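Local coordinates for bromodomain protein, putative (Plasmodium falciparum 3D7, PDB 4PY6) that probably binds acetylated lysine, as other bromodomains do, and holds a dihydropteridinone ligand in its bromodomain pocket, at residues A[22-30]-A[129-140]. Sequence-based numbering, arbitrary orientation.
Sequences QWEKILRDN and WNKWKEKINNNF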
ATOM      1  N   GLN A  22     -16.866 -16.284  11.008  1.00 25.53           N
ATOM      2  CA  GLN A  22     -17.044 -15.324   9.914  1.00 24.54           C
ATOM      3  C   GLN A  22     -16.074 -14.140   9.980  1.00 26.19           C
ATOM      4  O   GLN A  22     -15.538 -13.770   8.937  1.00 25.64           O
ATOM      5  CB  GLN A  22     -18.512 -14.885   9.754  1.00 26.55           C
ATOM      6  CG  GLN A  22     -18.830 -14.187   8.418  1.00 35.12           C
ATOM      7  CD  GLN A  22     -18.586 -15.018   7.169  1.00 50.05           C
ATOM      8  OE1 GLN A  22     -18.738 -16.246   7.147  1.00 42.00           O
ATOM      9  NE2 GLN A  22     -18.236 -14.348   6.083  1.00 45.12           N
ATOM     10  N   TRP A  23     -15.792 -13.602  11.193  1.00 21.56           N
ATOM     11  CA  TRP A  23     -14.835 -12.497  11.355  1.00 20.34           C
ATOM     12  C   TRP A  23     -13.407 -12.919  10.994  1.00 23.84           C
ATOM     13  O   TRP A  23     -12.676 -12.116  10.422  1.00 23.13           O
ATOM     14  CB  TRP A  23     -14.916 -11.828  12.742  1.00 18.71           C
ATOM     15  CG  TRP A  23     -14.512 -12.687  13.904  1.00 19.44           C
ATOM     16  CD1 TRP A  23     -15.342 -13.391  14.725  1.00 23.08           C
ATOM     17  CD2 TRP A  23     -13.186 -12.864  14.427  1.00 18.55           C
ATOM     18  NE1 TRP A  23     -14.614 -14.025  15.706  1.00 22.40           N
ATOM     19  CE2 TRP A  23     -13.287 -13.724  15.543  1.00 22.95           C
ATOM     20  CE3 TRP A  23     -11.915 -12.400  14.046  1.00 18.95           C
ATOM     21  CZ2 TRP A  23     -12.167 -14.127  16.283  1.00 22.03           C
ATOM     22  CZ3 TRP A  23     -10.806 -12.807  14.773  1.00 20.04           C
ATOM     23  CH2 TRP A  23     -10.939 -13.652  15.882  1.00 21.15           C
ATOM     24  N   GLU A  24     -13.036 -14.188  11.292  1.00 20.44           N
ATOM     25  CA  GLU A  24     -11.726 -14.771  10.970  1.00 19.82           C
ATOM     26  C   GLU A  24     -11.561 -14.925   9.449  1.00 24.82           C
ATOM     27  O   GLU A  24     -10.450 -14.760   8.939  1.00 24.50           O
ATOM     28  CB  GLU A  24     -11.543 -16.139  11.653  1.00 21.44           C
ATOM     29  CG  GLU A  24     -11.440 -16.092  13.168  1.00 31.11           C
ATOM     30  CD  GLU A  24     -11.308 -17.438  13.856  1.00 48.65           C
ATOM     31  OE1 GLU A  24     -12.178 -18.311  13.637  1.00 45.47           O
ATOM     32  OE2 GLU A  24     -10.354 -17.608  14.649  1.00 39.20           O
ATOM     33  N   LYS A  25     -12.663 -15.249   8.737  1.00 22.25           N
ATOM     34  CA  LYS A  25     -12.708 -15.413   7.279  1.00 22.74           C
ATOM     35  C   LYS A  25     -12.501 -14.079   6.548  1.00 26.73           C
ATOM     36  O   LYS A  25     -11.870 -14.062   5.489  1.00 26.45           O
ATOM     37  CB  LYS A  25     -14.035 -16.054   6.841  1.00 26.19           C
ATOM     38  CG  LYS A  25     -14.093 -17.560   7.041  1.00 39.91           C
ATOM     39  CD  LYS A  25     -15.459 -18.118   6.675  1.00 49.24           C
ATOM     40  CE  LYS A  25     -15.532 -19.611   6.868  1.00 59.94           C
ATOM     41  NZ  LYS A  25     -16.907 -20.127   6.644  1.00 70.20           N
ATOM     42  N   ILE A  26     -13.047 -12.970   7.108  1.00 23.31           N
ATOM     43  CA  ILE A  26     -12.921 -11.613   6.557  1.00 23.03           C
ATOM     44  C   ILE A  26     -11.453 -11.162   6.642  1.00 26.06           C
ATOM     45  O   ILE A  26     -10.931 -10.613   5.673  1.00 26.13           O
ATOM     46  CB  ILE A  26     -13.910 -10.596   7.220  1.00 26.21           C
ATOM     47  CG1 ILE A  26     -15.381 -11.044   7.048  1.00 27.28           C
ATOM     48  CG2 ILE A  26     -13.713  -9.168   6.664  1.00 27.04           C
ATOM     49  CD1 ILE A  26     -16.350 -10.546   8.141  1.00 34.05           C
ATOM     50  N   LEU A  27     -10.785 -11.432   7.780  1.00 21.59           N
ATOM     51  CA  LEU A  27      -9.373 -11.078   7.977  1.00 20.66           C
ATOM     52  C   LEU A  27      -8.469 -11.869   7.040  1.00 24.96           C
ATOM     53  O   LEU A  27      -7.510 -11.315   6.505  1.00 24.90           O
ATOM     54  CB  LEU A  27      -8.927 -11.295   9.436  1.00 19.95           C
ATOM     55  CG  LEU A  27      -9.738 -10.614  10.537  1.00 24.27           C
ATOM     56  CD1 LEU A  27      -9.264 -11.047  11.895  1.00 24.24           C
ATOM     57  CD2 LEU A  27      -9.699  -9.110  10.420  1.00 25.91           C
ATOM     58  N   ARG A  28      -8.796 -13.155   6.826  1.00 21.63           N
ATOM     59  CA  ARG A  28      -8.052 -14.073   5.970  1.00 21.71           C
ATOM     60  C   ARG A  28      -8.157 -13.737   4.482  1.00 26.15           C
ATOM     61  O   ARG A  28      -7.127 -13.627   3.823  1.00 26.03           O
ATOM     62  CB  ARG A  28      -8.492 -15.525   6.244  1.00 21.71           C
ATOM     63  CG  ARG A  28      -7.749 -16.593   5.439  1.00 29.18           C
ATOM     64  CD  ARG A  28      -8.418 -17.952   5.549  1.00 36.80           C
ATOM     65  NE  ARG A  28      -9.740 -17.974   4.918  1.00 43.12           N
ATOM     66  CZ  ARG A  28     -10.583 -19.001   4.971  1.00 58.72           C
ATOM     67  NH1 ARG A  28     -10.253 -20.108   5.627  1.00 47.62           N
ATOM     68  NH2 ARG A  28     -11.763 -18.930   4.371  1.00 45.76           N
ATOM     69  N   ASP A  29      -9.388 -13.596   3.960  1.00 23.21           N
ATOM     70  CA  ASP A  29      -9.647 -13.374   2.534  1.00 24.04           C
ATOM     71  C   ASP A  29      -9.720 -11.925   2.052  1.00 27.94           C
ATOM     72  O   ASP A  29      -9.383 -11.662   0.895  1.00 28.37           O
ATOM     73  CB  ASP A  29     -10.901 -14.152   2.091  1.00 26.75           C
ATOM     74  CG  ASP A  29     -10.875 -15.633   2.431  1.00 36.09           C
ATOM     75  OD1 ASP A  29      -9.883 -16.311   2.071  1.00 36.82           O
ATOM     76  OD2 ASP A  29     -11.853 -16.119   3.036  1.00 41.23           O
ATOM     77  N   ASN A  30     -10.185 -10.998   2.902  1.00 23.86           N
ATOM     78  CA  ASN A  30     -10.352  -9.597   2.507  1.00 23.92           C
ATOM     79  C   ASN A  30      -9.252  -8.641   2.989  1.00 26.76           C
ATOM     80  O   ASN A  30      -9.148  -7.526   2.469  1.00 26.79           O
ATOM     81  CB  ASN A  30     -11.754  -9.092   2.869  1.00 24.83           C
ATOM     82  CG  ASN A  30     -12.873  -9.964   2.345  1.00 47.15           C
ATOM     83  OD1 ASN A  30     -13.417 -10.813   3.056  1.00 41.10           O
ATOM     84  ND2 ASN A  30     -13.232  -9.790   1.083  1.00 41.07           N
ATOM     85  N   TRP A 129      -8.152  -2.401   6.699  1.00 24.31           N
ATOM     86  CA  TRP A 129      -8.735  -2.531   8.035  1.00 23.33           C
ATOM     87  C   TRP A 129      -9.890  -1.541   8.193  1.00 27.12           C
ATOM     88  O   TRP A 129     -10.924  -1.913   8.737  1.00 26.66           O
ATOM     89  CB  TRP A 129      -7.680  -2.330   9.134  1.00 21.53           C
ATOM     90  CG  TRP A 129      -8.226  -2.472  10.525  1.00 22.25           C
ATOM     91  CD1 TRP A 129      -8.623  -1.467  11.356  1.00 25.81           C
ATOM     92  CD2 TRP A 129      -8.471  -3.697  11.229  1.00 21.37           C
ATOM     93  NE1 TRP A 129      -9.091  -1.988  12.539  1.00 25.02           N
ATOM     94  CE2 TRP A 129      -9.006  -3.355  12.491  1.00 25.53           C
ATOM     95  CE3 TRP A 129      -8.278  -5.055  10.922  1.00 21.99           C
ATOM     96  CZ2 TRP A 129      -9.350  -4.319  13.448  1.00 24.47           C
ATOM     97  CZ3 TRP A 129      -8.615  -6.009  11.872  1.00 23.13           C
ATOM     98  CH2 TRP A 129      -9.152  -5.639  13.114  1.00 24.04           C
ATOM     99  N   ASN A 130      -9.717  -0.296   7.706  1.00 24.02           N
ATOM    100  CA  ASN A 130     -10.731   0.762   7.767  1.00 25.01           C
ATOM    101  C   ASN A 130     -11.947   0.440   6.892  1.00 29.15           C
ATOM    102  O   ASN A 130     -13.079   0.709   7.295  1.00 29.21           O
ATOM    103  CB  ASN A 130     -10.126   2.109   7.368  1.00 27.34           C
ATOM    104  CG  ASN A 130     -10.272   3.182   8.421  1.00 54.96           C
ATOM    105  OD1 ASN A 130     -11.098   4.094   8.300  1.00 50.57           O
ATOM    106  ND2 ASN A 130      -9.458   3.108   9.469  1.00 47.08           N
ATOM    107  N   LYS A 131     -11.704  -0.143   5.704  1.00 25.58           N
ATOM    108  CA  LYS A 131     -12.721  -0.546   4.731  1.00 26.02           C
ATOM    109  C   LYS A 131     -13.589  -1.696   5.276  1.00 29.56           C
ATOM    110  O   LYS A 131     -14.794  -1.719   5.027  1.00 29.68           O
ATOM    111  CB  LYS A 131     -12.032  -0.965   3.415  1.00 28.42           C
ATOM    112  CG  LYS A 131     -12.966  -1.305   2.258  1.00 42.70           C
ATOM    113  CD  LYS A 131     -12.225  -2.058   1.162  1.00 51.99           C
ATOM    114  CE  LYS A 131     -13.153  -2.757   0.195  1.00 63.01           C
ATOM    115  NZ  LYS A 131     -13.813  -1.807  -0.738  1.00 73.04           N
ATOM    116  N   TRP A 132     -12.975  -2.632   6.026  1.00 25.37           N
ATOM    117  CA  TRP A 132     -13.660  -3.812   6.551  1.00 24.99           C
ATOM    118  C   TRP A 132     -14.047  -3.822   8.038  1.00 27.96           C
ATOM    119  O   TRP A 132     -14.814  -4.705   8.430  1.00 27.10           O
ATOM    120  CB  TRP A 132     -12.897  -5.086   6.162  1.00 23.34           C
ATOM    121  CG  TRP A 132     -12.914  -5.364   4.691  1.00 25.18           C
ATOM    122  CD1 TRP A 132     -11.980  -4.981   3.776  1.00 28.42           C
ATOM    123  CD2 TRP A 132     -13.942  -6.043   3.958  1.00 25.85           C
ATOM    124  NE1 TRP A 132     -12.350  -5.397   2.519  1.00 28.91           N
ATOM    125  CE2 TRP A 132     -13.554  -6.048   2.600  1.00 30.64           C
ATOM    126  CE3 TRP A 132     -15.156  -6.653   4.317  1.00 27.42           C
ATOM    127  CZ2 TRP A 132     -14.328  -6.652   1.602  1.00 30.93           C
ATOM    128  CZ3 TRP A 132     -15.923  -7.250   3.326  1.00 29.86           C
ATOM    129  CH2 TRP A 132     -15.508  -7.247   1.989  1.00 31.24           C
ATOM    130  N   LYS A 133     -13.557  -2.857   8.856  1.00 24.98           N
ATOM    131  CA  LYS A 133     -13.836  -2.793  10.303  1.00 25.08           C
ATOM    132  C   LYS A 133     -15.312  -2.823  10.717  1.00 30.09           C
ATOM    133  O   LYS A 133     -15.623  -3.320  11.802  1.00 29.64           O
ATOM    134  CB  LYS A 133     -13.050  -1.675  11.018  1.00 28.11           C
ATOM    135  CG  LYS A 133     -13.522  -0.245  10.729  1.00 47.23           C
ATOM    136  CD  LYS A 133     -12.576   0.831  11.302  1.00 59.90           C
ATOM    137  CE  LYS A 133     -12.540   0.937  12.817  1.00 72.47           C
ATOM    138  NZ  LYS A 133     -13.820   1.442  13.386  1.00 83.36           N
ATOM    139  N   GLU A 134     -16.208  -2.310   9.852  1.00 27.68           N
ATOM    140  CA  GLU A 134     -17.658  -2.280  10.061  1.00 28.34           C
ATOM    141  C   GLU A 134     -18.204  -3.716  10.061  1.00 31.02           C
ATOM    142  O   GLU A 134     -18.869  -4.111  11.021  1.00 30.58           O
ATOM    143  CB  GLU A 134     -18.334  -1.432   8.965  1.00 31.06           C
ATOM    144  CG  GLU A 134     -19.811  -1.157   9.191  1.00 43.13           C
ATOM    145  CD  GLU A 134     -20.602  -0.900   7.923  1.00 68.05           C
ATOM    146  OE1 GLU A 134     -21.444  -1.755   7.565  1.00 65.61           O
ATOM    147  OE2 GLU A 134     -20.381   0.154   7.284  1.00 63.28           O
ATOM    148  N   LYS A 135     -17.902  -4.490   8.995  1.00 26.83           N
ATOM    149  CA  LYS A 135     -18.338  -5.882   8.843  1.00 26.41           C
ATOM    150  C   LYS A 135     -17.652  -6.819   9.839  1.00 29.20           C
ATOM    151  O   LYS A 135     -18.270  -7.786  10.282  1.00 28.81           O
ATOM    152  CB  LYS A 135     -18.161  -6.364   7.397  1.00 29.00           C
ATOM    153  CG  LYS A 135     -19.305  -5.927   6.494  1.00 45.50           C
ATOM    154  CD  LYS A 135     -19.109  -6.378   5.055  1.00 56.30           C
ATOM    155  CE  LYS A 135     -20.310  -6.086   4.182  1.00 67.46           C
ATOM    156  NZ  LYS A 135     -20.463  -4.633   3.898  1.00 77.19           N
ATOM    157  N   ILE A 136     -16.390  -6.512  10.207  1.00 24.92           N
ATOM    158  CA  ILE A 136     -15.585  -7.259  11.179  1.00 23.78           C
ATOM    159  C   ILE A 136     -16.247  -7.179  12.569  1.00 27.79           C
ATOM    160  O   ILE A 136     -16.432  -8.212  13.215  1.00 27.22           O
ATOM    161  CB  ILE A 136     -14.109  -6.751  11.167  1.00 26.06           C
ATOM    162  CG1 ILE A 136     -13.347  -7.295   9.937  1.00 25.99           C
ATOM    163  CG2 ILE A 136     -13.365  -7.099  12.461  1.00 26.23           C
ATOM    164  CD1 ILE A 136     -12.117  -6.469   9.515  1.00 31.89           C
ATOM    165  N   ASN A 137     -16.618  -5.953  13.002  1.00 24.71           N
ATOM    166  CA  ASN A 137     -17.282  -5.684  14.280  1.00 25.25           C
ATOM    167  C   ASN A 137     -18.683  -6.302  14.314  1.00 29.46           C
ATOM    168  O   ASN A 137     -19.082  -6.844  15.346  1.00 29.42           O
ATOM    169  CB  ASN A 137     -17.342  -4.173  14.546  1.00 27.19           C
ATOM    170  CG  ASN A 137     -17.817  -3.787  15.927  1.00 52.07           C
ATOM    171  OD1 ASN A 137     -17.284  -4.230  16.951  1.00 47.08           O
ATOM    172  ND2 ASN A 137     -18.804  -2.904  15.986  1.00 44.52           N
ATOM    173  N   ASN A 138     -19.410  -6.242  13.178  1.00 26.33           N
ATOM    174  CA  ASN A 138     -20.757  -6.798  13.021  1.00 27.01           C
ATOM    175  C   ASN A 138     -20.761  -8.328  13.086  1.00 31.06           C
ATOM    176  O   ASN A 138     -21.727  -8.907  13.585  1.00 31.53           O
ATOM    177  CB  ASN A 138     -21.403  -6.310  11.722  1.00 27.01           C
ATOM    178  CG  ASN A 138     -22.883  -6.593  11.635  1.00 47.84           C
ATOM    179  OD1 ASN A 138     -23.699  -6.003  12.349  1.00 41.47           O
ATOM    180  ND2 ASN A 138     -23.262  -7.503  10.752  1.00 39.44           N
ATOM    181  N   ASN A 139     -19.689  -8.978  12.586  1.00 26.85           N
ATOM    182  CA  ASN A 139     -19.551 -10.438  12.601  1.00 26.63           C
ATOM    183  C   ASN A 139     -18.850 -10.977  13.863  1.00 30.66           C
ATOM    184  O   ASN A 139     -18.641 -12.187  13.984  1.00 29.95           O
ATOM    185  CB  ASN A 139     -18.897 -10.946  11.315  1.00 26.19           C
ATOM    186  CG  ASN A 139     -19.837 -10.945  10.141  1.00 46.36           C
ATOM    187  OD1 ASN A 139     -20.687 -11.828   9.996  1.00 42.40           O
ATOM    188  ND2 ASN A 139     -19.710  -9.952   9.279  1.00 37.62           N
ATOM    189  N   PHE A 140     -18.520 -10.084  14.812  1.00 28.00           N
ATOM    190  CA  PHE A 140     -17.880 -10.453  16.068  1.00 28.16           C
ATOM    191  C   PHE A 140     -18.802 -10.169  17.253  1.00 35.58           C
ATOM    192  O   PHE A 140     -19.246  -9.033  17.442  1.00 35.46           O
ATOM    193  CB  PHE A 140     -16.508  -9.767  16.229  1.00 28.79           C
ATOM    194  CG  PHE A 140     -15.840 -10.002  17.567  1.00 30.21           C
ATOM    195  CD1 PHE A 140     -15.301 -11.244  17.886  1.00 32.94           C
ATOM    196  CD2 PHE A 140     -15.752  -8.983  18.508  1.00 32.61           C
ATOM    197  CE1 PHE A 140     -14.699 -11.465  19.128  1.00 34.10           C
ATOM    198  CE2 PHE A 140     -15.144  -9.203  19.746  1.00 35.67           C
ATOM    199  CZ  PHE A 140     -14.624 -10.442  20.049  1.00 33.56           C
TER
HETATM  200  O   HOH W   1     -17.953 -14.693  13.288  1.00 23.21           O
HETATM  201  O   HOH W   2     -10.764  -6.398   0.551  1.00 31.15           O
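F140 meets W23 in a T-shaped (edge-to-face) stack. The edge of F140 points at one face of the indole, with the planes at 84° and F140 CD1 3.6 Å from W23 NE1. E24 CG lies over the rim of the opposite face of this indole, and N139 O lies at its edge.

N30 stacks on W132. Its CB makes a CH-pi contact over the five-membered ring, 3.8 Å from the ring centroid. Its amide continues over the six-membered ring, 29° from the indole plane, with N30 ND2 above the rim, 3.4 Å from W132 CZ2.

Apolar packing fills the stretch between these two ring contacts. I26 sends out two branches. CG2, anti to the backbone N, packs 3.7 Å from W132 CE3 and also touches CG1 of I136. CD1 leans on the amide of N139. L27 uses CD2 alone, which meets W129 CZ3 and, at 3.7 Å, I136 CD1.

The two helices are the first and last of the left-handed four-helix bundle of the bromodomain. Segments 22-30 and 129-138 run nearly antiparallel, at 159°, with their axes 9.0 Å apart at closest approach. P87 and F90 of helix 87-104 close the inner side, against W23, L27, W129 and I136. The ligand pocket is at the other end of the bundle.

No direct hydrogen bond links the segments; two waters do. One accepts from W23 N and donates to N139 O. The other accepts from W132 NE1 and donates to N30 O. N139 ND2 bonds back to K135 O at 2.8 Å. N139 N reaches the same oxygen from the opposite face. The ND2 bond helps hold the N139 amide beside I26, while OD1 lies against CG of Q22.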